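Local coordinates for transcriptional regulator, LysR family (PDB 3SZP), which activates virulence genes in Vibrio cholerae as a DNA-binding transcription factor of the LysR family, with an activity that responds to oxygen and pH, at residues Phe110-Glu115 with Ile282-Gly287; Pro98-Lys103 with Asp238-Glu243. All coordinates share one frame; numbering follows the deposited sequence.

Interaction 1: residues Phe110-Glu115 with Ile282-Gly287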
ATOM      1  N   PHE A 110     -22.702  -4.832 -36.319  1.00 23.83           N
ATOM      2  CA  PHE A 110     -23.204  -3.850 -35.378  1.00 25.47           C
ATOM      3  C   PHE A 110     -23.455  -2.530 -36.101  1.00 26.92           C
ATOM      4  O   PHE A 110     -24.440  -1.845 -35.846  1.00 29.47           O
ATOM      5  CB  PHE A 110     -22.214  -3.633 -34.215  1.00 24.94           C
ATOM      6  CG  PHE A 110     -22.071  -4.828 -33.310  1.00 25.24           C
ATOM      7  CD1 PHE A 110     -22.923  -5.912 -33.443  1.00 26.23           C
ATOM      8  CD2 PHE A 110     -21.105  -4.859 -32.298  1.00 25.23           C
ATOM      9  CE1 PHE A 110     -22.813  -7.022 -32.596  1.00 27.68           C
ATOM     10  CE2 PHE A 110     -20.993  -5.972 -31.449  1.00 26.74           C
ATOM     11  CZ  PHE A 110     -21.838  -7.053 -31.604  1.00 28.28           C
ATOM     12  N   ASN A 111     -22.537  -2.167 -36.987  1.00 25.71           N
ATOM     13  CA  ASN A 111     -22.699  -0.932 -37.742  1.00 28.03           C
ATOM     14  C   ASN A 111     -23.967  -0.965 -38.607  1.00 29.87           C
ATOM     15  O   ASN A 111     -24.749  -0.011 -38.621  1.00 31.35           O
ATOM     16  CB  ASN A 111     -21.450  -0.635 -38.577  1.00 27.47           C
ATOM     17  CG  ASN A 111     -20.283  -0.177 -37.713  1.00 25.88           C
ATOM     18  OD1 ASN A 111     -20.497   0.314 -36.620  1.00 25.78           O
ATOM     19  ND2 ASN A 111     -19.055  -0.341 -38.199  1.00 25.00           N
ATOM     20  N   ALA A 112     -24.168  -2.083 -39.295  1.00 26.62           N
ATOM     21  CA  ALA A 112     -25.300  -2.227 -40.204  1.00 27.03           C
ATOM     22  C   ALA A 112     -26.558  -2.134 -39.383  1.00 28.10           C
ATOM     23  O   ALA A 112     -27.562  -1.622 -39.841  1.00 29.09           O
ATOM     24  CB  ALA A 112     -25.244  -3.567 -40.917  1.00 25.39           C
ATOM     25  N   PHE A 113     -26.501  -2.629 -38.151  1.00 26.23           N
ATOM     26  CA  PHE A 113     -27.691  -2.590 -37.309  1.00 27.81           C
ATOM     27  C   PHE A 113     -28.010  -1.160 -36.905  1.00 29.78           C
ATOM     28  O   PHE A 113     -29.146  -0.725 -36.996  1.00 30.61           O
ATOM     29  CB  PHE A 113     -27.544  -3.461 -36.065  1.00 27.77           C
ATOM     30  CG  PHE A 113     -28.665  -3.289 -35.089  1.00 30.02           C
ATOM     31  CD1 PHE A 113     -29.847  -4.003 -35.238  1.00 30.16           C
ATOM     32  CD2 PHE A 113     -28.563  -2.379 -34.049  1.00 32.00           C
ATOM     33  CE1 PHE A 113     -30.893  -3.845 -34.340  1.00 31.86           C
ATOM     34  CE2 PHE A 113     -29.612  -2.208 -33.150  1.00 33.52           C
ATOM     35  CZ  PHE A 113     -30.774  -2.947 -33.293  1.00 33.40           C
ATOM     36  N   MET A 114     -27.003  -0.432 -36.451  1.00 29.13           N
ATOM     37  CA  MET A 114     -27.210   0.960 -36.060  1.00 29.99           C
ATOM     38  C   MET A 114     -27.683   1.793 -37.237  1.00 29.95           C
ATOM     39  O   MET A 114     -28.539   2.667 -37.074  1.00 30.75           O
ATOM     40  CB  MET A 114     -25.941   1.561 -35.450  1.00 29.28           C
ATOM     41  CG  MET A 114     -25.727   1.097 -34.012  1.00 29.23           C
ATOM     42  SD  MET A 114     -24.212   1.718 -33.271  1.00 27.09           S
ATOM     43  CE  MET A 114     -22.976   0.752 -34.137  1.00 24.63           C
ATOM     44  N   GLU A 115     -27.127   1.520 -38.418  1.00 40.60           N
ATOM     45  CA  GLU A 115     -27.551   2.231 -39.617  1.00 40.75           C
ATOM     46  C   GLU A 115     -29.047   2.038 -39.879  1.00 41.25           C
ATOM     47  O   GLU A 115     -29.764   2.998 -40.137  1.00 42.05           O
ATOM     48  CB  GLU A 115     -26.726   1.852 -40.855  1.00 39.94           C
ATOM     49  CG  GLU A 115     -27.302   2.463 -42.143  1.00 40.42           C
ATOM     50  CD  GLU A 115     -26.278   2.612 -43.255  1.00 40.24           C
ATOM     51  OE1 GLU A 115     -25.133   2.125 -43.097  1.00 39.61           O
ATOM     52  OE2 GLU A 115     -26.615   3.226 -44.296  1.00 40.87           O
ATOM     53  N   ILE A 282     -31.605  -9.106 -31.981  1.00 38.81           N
ATOM     54  CA  ILE A 282     -31.433 -10.548 -32.050  1.00 37.74           C
ATOM     55  C   ILE A 282     -31.780 -11.097 -33.442  1.00 36.56           C
ATOM     56  O   ILE A 282     -31.000 -11.860 -34.026  1.00 35.55           O
ATOM     57  CB  ILE A 282     -32.292 -11.239 -30.980  1.00 38.56           C
ATOM     58  CG1 ILE A 282     -31.769 -10.901 -29.583  1.00 38.84           C
ATOM     59  CG2 ILE A 282     -32.320 -12.756 -31.196  1.00 37.22           C
ATOM     60  CD1 ILE A 282     -32.677 -11.417 -28.467  1.00 39.19           C
ATOM     61  N   ASP A 283     -32.941 -10.711 -33.970  1.00 42.27           N
ATOM     62  CA  ASP A 283     -33.361 -11.147 -35.300  1.00 40.96           C
ATOM     63  C   ASP A 283     -32.406 -10.641 -36.377  1.00 39.09           C
ATOM     64  O   ASP A 283     -32.183 -11.301 -37.394  1.00 38.44           O
ATOM     65  CB  ASP A 283     -34.773 -10.653 -35.617  1.00 40.93           C
ATOM     66  CG  ASP A 283     -35.854 -11.485 -34.940  1.00 42.22           C
ATOM     67  OD1 ASP A 283     -35.519 -12.543 -34.356  1.00 42.58           O
ATOM     68  OD2 ASP A 283     -37.048 -11.093 -35.017  1.00 42.53           O
ATOM     69  N   PHE A 284     -31.856  -9.456 -36.165  1.00 39.77           N
ATOM     70  CA  PHE A 284     -30.921  -8.903 -37.122  1.00 37.24           C
ATOM     71  C   PHE A 284     -29.654  -9.762 -37.191  1.00 37.32           C
ATOM     72  O   PHE A 284     -29.215 -10.149 -38.274  1.00 36.33           O
ATOM     73  CB  PHE A 284     -30.564  -7.470 -36.760  1.00 35.65           C
ATOM     74  CG  PHE A 284     -29.786  -6.748 -37.832  1.00 32.02           C
ATOM     75  CD1 PHE A 284     -30.447  -6.132 -38.888  1.00 31.13           C
ATOM     76  CD2 PHE A 284     -28.405  -6.681 -37.783  1.00 30.30           C
ATOM     77  CE1 PHE A 284     -29.736  -5.454 -39.870  1.00 30.73           C
ATOM     78  CE2 PHE A 284     -27.695  -6.009 -38.766  1.00 28.05           C
ATOM     79  CZ  PHE A 284     -28.366  -5.402 -39.815  1.00 29.26           C
ATOM     80  N   VAL A 285     -29.076 -10.065 -36.037  1.00 32.19           N
ATOM     81  CA  VAL A 285     -27.893 -10.920 -36.001  1.00 32.25           C
ATOM     82  C   VAL A 285     -28.168 -12.252 -36.701  1.00 33.33           C
ATOM     83  O   VAL A 285     -27.433 -12.660 -37.603  1.00 32.76           O
ATOM     84  CB  VAL A 285     -27.435 -11.192 -34.562  1.00 33.38           C
ATOM     85  CG1 VAL A 285     -26.332 -12.227 -34.554  1.00 33.17           C
ATOM     86  CG2 VAL A 285     -26.978  -9.890 -33.900  1.00 32.35           C
ATOM     87  N   ILE A 286     -29.248 -12.909 -36.300  1.00 37.05           N
ATOM     88  CA  ILE A 286     -29.615 -14.195 -36.868  1.00 37.81           C
ATOM     89  C   ILE A 286     -29.665 -14.174 -38.394  1.00 37.17           C
ATOM     90  O   ILE A 286     -29.263 -15.143 -39.050  1.00 37.74           O
ATOM     91  CB  ILE A 286     -30.972 -14.651 -36.338  1.00 38.33           C
ATOM     92  CG1 ILE A 286     -30.823 -15.136 -34.897  1.00 38.63           C
ATOM     93  CG2 ILE A 286     -31.565 -15.731 -37.238  1.00 38.49           C
ATOM     94  CD1 ILE A 286     -32.121 -15.556 -34.265  1.00 38.93           C
ATOM     95  N   GLY A 287     -30.165 -13.080 -38.961  1.00 40.89           N
ATOM     96  CA  GLY A 287     -30.290 -12.985 -40.403  1.00 39.85           C
ATOM     97  C   GLY A 287     -29.008 -12.519 -41.078  1.00 38.44           C
ATOM     98  O   GLY A 287     -28.916 -12.504 -42.298  1.00 37.75           O
TER
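Between residues 110-115 and 282-287 the backbones come nearest at Phe113 and Phe284, whose CA atoms are 7.1 Å apart, with the Phe284 ring lying between the two backbones. Phe284 has CG anti to the backbone N (chi1 -170°), which carries its ring across to the opposing helix, where it lies against Ala112 and Phe113. The same choice of chi1 in Phe113 turns its ring so that one edge is presented to the newcomer, giving a T-shaped pair with centroids of the Phe113 and Phe284 rings 5.5 Å apart and planes at 71°. Phe113 CD1 is the leading atom of that edge, 3.8 Å from Phe284 CG. Beside it, Phe113 CA sits over the same ring, 4.0 Å from the Phe284 centroid, as a CH-pi contact, while Phe113 CB comes within 3.7 Å of Phe284 CE2. A flat side chain suits this place because one face can take both the partner's ring edge and its backbone. Ala112 meets the far end, CB lying 3.8 Å from Phe284 CZ; its small methyl lets the ring come close to the helix. No hydrogen bond crosses the contact. Phe113 also meets the rings of Phe281 and Tyr117 and rests on Ile120 and Ile122, so the pair belongs to a larger apolar cluster. Across helix 102-116, Asn111 and Met114 face the second subunit, another copy of this protein. The two helices lie side by side on the mixed sheet of an alpha/beta lobe, the layered architecture of the periplasmic-binding-protein-like regulatory domain of LysR proteins.

Interaction 2: residues Pro98-Lys103 with Asp238-Glu243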
ATOM      1  N   PRO A  98     -16.219 -10.166 -27.005  1.00 29.62           N
ATOM      2  CA  PRO A  98     -14.814 -10.462 -26.712  1.00 30.01           C
ATOM      3  C   PRO A  98     -13.898  -9.365 -27.222  1.00 28.74           C
ATOM      4  O   PRO A  98     -14.220  -8.685 -28.201  1.00 27.50           O
ATOM      5  CB  PRO A  98     -14.571 -11.774 -27.461  1.00 31.03           C
ATOM      6  CG  PRO A  98     -15.553 -11.802 -28.530  1.00 30.74           C
ATOM      7  CD  PRO A  98     -16.777 -11.072 -28.024  1.00 30.20           C
ATOM      8  N   SER A  99     -12.770  -9.186 -26.557  1.00 34.96           N
ATOM      9  CA  SER A  99     -11.795  -8.186 -26.965  1.00 33.98           C
ATOM     10  C   SER A  99     -11.222  -8.448 -28.341  1.00 33.89           C
ATOM     11  O   SER A  99     -11.158  -7.547 -29.153  1.00 32.64           O
ATOM     12  CB  SER A  99     -10.634  -8.111 -25.966  1.00 34.72           C
ATOM     13  OG  SER A  99     -11.060  -7.520 -24.765  1.00 34.73           O
ATOM     14  N   ASN A 100     -10.788  -9.668 -28.611  1.00 34.60           N
ATOM     15  CA  ASN A 100     -10.077  -9.902 -29.863  1.00 35.05           C
ATOM     16  C   ASN A 100     -10.895  -9.731 -31.141  1.00 34.55           C
ATOM     17  O   ASN A 100     -10.456  -9.032 -32.060  1.00 33.91           O
ATOM     18  CB  ASN A 100      -9.365 -11.252 -29.862  1.00 36.82           C
ATOM     19  CG  ASN A 100      -8.236 -11.296 -28.862  1.00 37.32           C
ATOM     20  OD1 ASN A 100      -7.568 -10.287 -28.626  1.00 36.64           O
ATOM     21  ND2 ASN A 100      -8.040 -12.450 -28.238  1.00 38.53           N
ATOM     22  N   LEU A 101     -12.070 -10.345 -31.217  1.00 32.81           N
ATOM     23  CA  LEU A 101     -12.652 -10.570 -32.539  1.00 33.12           C
ATOM     24  C   LEU A 101     -13.677  -9.530 -32.945  1.00 30.68           C
ATOM     25  O   LEU A 101     -14.131  -9.479 -34.090  1.00 29.64           O
ATOM     26  CB  LEU A 101     -13.279 -11.964 -32.604  1.00 34.79           C
ATOM     27  CG  LEU A 101     -12.295 -13.109 -32.371  1.00 35.87           C
ATOM     28  CD1 LEU A 101     -13.037 -14.422 -32.178  1.00 36.18           C
ATOM     29  CD2 LEU A 101     -11.338 -13.196 -33.540  1.00 36.49           C
ATOM     30  N   THR A 102     -14.047  -8.699 -31.994  1.00 29.78           N
ATOM     31  CA  THR A 102     -15.201  -7.851 -32.188  1.00 27.64           C
ATOM     32  C   THR A 102     -15.006  -6.869 -33.329  1.00 25.69           C
ATOM     33  O   THR A 102     -15.883  -6.710 -34.166  1.00 24.45           O
ATOM     34  CB  THR A 102     -15.570  -7.142 -30.884  1.00 27.34           C
ATOM     35  OG1 THR A 102     -16.016  -8.134 -29.970  1.00 29.27           O
ATOM     36  CG2 THR A 102     -16.693  -6.162 -31.094  1.00 25.83           C
ATOM     37  N   LYS A 103     -13.858  -6.213 -33.342  1.00 31.86           N
ATOM     38  CA  LYS A 103     -13.577  -5.172 -34.308  1.00 30.78           C
ATOM     39  C   LYS A 103     -13.797  -5.696 -35.729  1.00 30.83           C
ATOM     40  O   LYS A 103     -14.581  -5.140 -36.496  1.00 29.80           O
ATOM     41  CB  LYS A 103     -12.147  -4.671 -34.109  1.00 31.42           C
ATOM     42  CG  LYS A 103     -11.614  -3.745 -35.198  1.00 31.14           C
ATOM     43  CD  LYS A 103     -12.017  -2.306 -34.977  1.00 30.08           C
ATOM     44  CE  LYS A 103     -11.106  -1.380 -35.770  1.00 30.70           C
ATOM     45  NZ  LYS A 103     -10.969  -1.870 -37.184  1.00 31.49           N
ATOM     46  N   ASP A 238      -7.982 -17.254 -38.489  1.00 42.02           N
ATOM     47  CA  ASP A 238      -8.003 -16.977 -39.931  1.00 43.35           C
ATOM     48  C   ASP A 238      -8.572 -15.592 -40.238  1.00 44.47           C
ATOM     49  O   ASP A 238      -7.987 -14.830 -40.998  1.00 45.13           O
ATOM     50  CB  ASP A 238      -8.832 -18.040 -40.688  1.00 45.00           C
ATOM     51  N   VAL A 239      -9.716 -15.280 -39.640  1.00 48.45           N
ATOM     52  CA  VAL A 239     -10.428 -14.030 -39.897  1.00 50.36           C
ATOM     53  C   VAL A 239      -9.587 -12.768 -39.645  1.00 49.34           C
ATOM     54  O   VAL A 239      -9.713 -11.778 -40.382  1.00 51.24           O
ATOM     55  CB  VAL A 239     -11.742 -13.963 -39.073  1.00 51.24           C
ATOM     56  CG1 VAL A 239     -11.452 -13.785 -37.598  1.00 48.83           C
ATOM     57  CG2 VAL A 239     -12.647 -12.846 -39.579  1.00 54.04           C
ATOM     58  N   MET A 240      -8.742 -12.810 -38.610  1.00 50.10           N
ATOM     59  CA  MET A 240      -7.879 -11.684 -38.255  1.00 49.36           C
ATOM     60  C   MET A 240      -6.719 -11.555 -39.246  1.00 49.51           C
ATOM     61  O   MET A 240      -5.903 -10.651 -39.118  1.00 49.09           O
ATOM     62  CB  MET A 240      -7.324 -11.822 -36.812  1.00 48.02           C
ATOM     63  CG  MET A 240      -8.295 -11.453 -35.659  1.00 47.79           C
ATOM     64  SD  MET A 240      -7.640 -11.680 -33.938  1.00 46.83           S
ATOM     65  CE  MET A 240      -8.145 -10.133 -33.173  1.00 46.78           C
ATOM     66  N   LEU A 241      -6.661 -12.436 -40.247  1.00 43.71           N
ATOM     67  CA  LEU A 241      -5.450 -12.591 -41.060  1.00 43.66           C
ATOM     68  C   LEU A 241      -5.592 -12.570 -42.578  1.00 46.30           C
ATOM     69  O   LEU A 241      -4.570 -12.561 -43.280  1.00 46.58           O
ATOM     70  CB  LEU A 241      -4.763 -13.919 -40.729  1.00 42.95           C
ATOM     71  CG  LEU A 241      -4.158 -14.237 -39.363  1.00 42.06           C
ATOM     72  CD1 LEU A 241      -3.839 -15.726 -39.304  1.00 42.30           C
ATOM     73  CD2 LEU A 241      -2.919 -13.415 -39.122  1.00 40.84           C
ATOM     74  N   ARG A 242      -6.808 -12.603 -43.116  1.00 48.13           N
ATOM     75  CA  ARG A 242      -6.912 -12.793 -44.564  1.00 50.94           C
ATOM     76  C   ARG A 242      -6.271 -11.643 -45.369  1.00 52.69           C
ATOM     77  O   ARG A 242      -5.638 -11.877 -46.408  1.00 54.08           O
ATOM     78  CB  ARG A 242      -8.349 -13.154 -45.029  1.00 53.50           C
ATOM     79  CG  ARG A 242      -9.455 -12.099 -44.803  1.00 55.31           C
ATOM     80  CD  ARG A 242     -10.649 -12.318 -45.780  1.00 59.08           C
ATOM     81  NE  ARG A 242     -11.872 -11.641 -45.338  1.00 60.64           N
ATOM     82  CZ  ARG A 242     -13.096 -11.931 -45.771  1.00 63.58           C
ATOM     83  NH1 ARG A 242     -13.276 -12.891 -46.668  1.00 65.28           N
ATOM     84  NH2 ARG A 242     -14.149 -11.262 -45.309  1.00 65.07           N
ATOM     85  N   GLU A 243      -6.403 -10.417 -44.863  1.00 55.56           N
ATOM     86  CA  GLU A 243      -5.767  -9.248 -45.482  1.00 57.28           C
ATOM     87  C   GLU A 243      -4.312  -9.558 -45.762  1.00 56.16           C
ATOM     88  O   GLU A 243      -3.846  -9.462 -46.900  1.00 58.41           O
ATOM     89  CB  GLU A 243      -5.856  -8.015 -44.569  1.00 56.67           C
ATOM     90  CG  GLU A 243      -5.316  -6.730 -45.222  1.00 59.00           C
ATOM     91  CD  GLU A 243      -5.314  -5.512 -44.293  1.00 58.47           C
ATOM     92  OE1 GLU A 243      -5.944  -5.569 -43.213  1.00 56.76           O
ATOM     93  OE2 GLU A 243      -4.682  -4.489 -44.654  1.00 60.00           O
TER
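Met240 reaches Leu101 because its CG lies beside the backbone N (chi1 -78°) and the chain then runs extended (chi2 178°), which carries CG and SD to the leucine. Leu101 has its own CG beside the backbone N, and its CD2 branch meets the Met240 chain, the two side chains crossing at about a right angle. The contact joins the turn after strand 91-98 to the 3-10 turn after strand 233-237 in the periplasmic-binding-protein-like regulatory domain, probably near the junction of its two lobes. It is apolar: Leu101 CD2 is 4.0 Å from Met240 SD and 4.1 Å from Met240 CG, with Val239 CG1 completing the grip at 4.1 Å from the same Leu101 CD2. A long, unbranched methionine suits a separation of 7.5 Å between Leu101 CA and Met240 CA, whereas the beta-branched Val239 offers a compact methyl close to its own backbone. Val160 of strand 153-166 touches both Leu101 and Val239. The methyl end of Met240 is modelled too near the Asn100 carbonyl, so its exact position is doubtful. Asn100 is committed to other partners through both ends of its amide, ND2 donating to Tyr192 O and OD1 accepting from Leu220 N. Within residues 98-103, the hydroxyl of Thr102 ties the turn back on itself: OG1 donates to Pro98 O at 2.6 Å, in the carbonyl plane, with a C=O...donor angle of 147°.

In the fold
Both contacts involve the same element: interaction 1 lies on the later part of helix 102-116, interaction 2 on the turn leading into it, with centres 18 Å apart and no atoms touching between them. Neither is fully buried. Interaction 1 is an aromatic pairing of two regular helices, with a buried Phe113 and a more open Phe284, and it builds on the apolar layer over the sheet. Interaction 2 joins turns that follow two strands; its aliphatic and sulfur contacts are sparser, with a buried Leu101 beside an exposed Val239. Hydrogen bonds cross neither contact. The second subunit packs near both, on Asn111, Met114 and Glu115 in one and on Lys103 in the other.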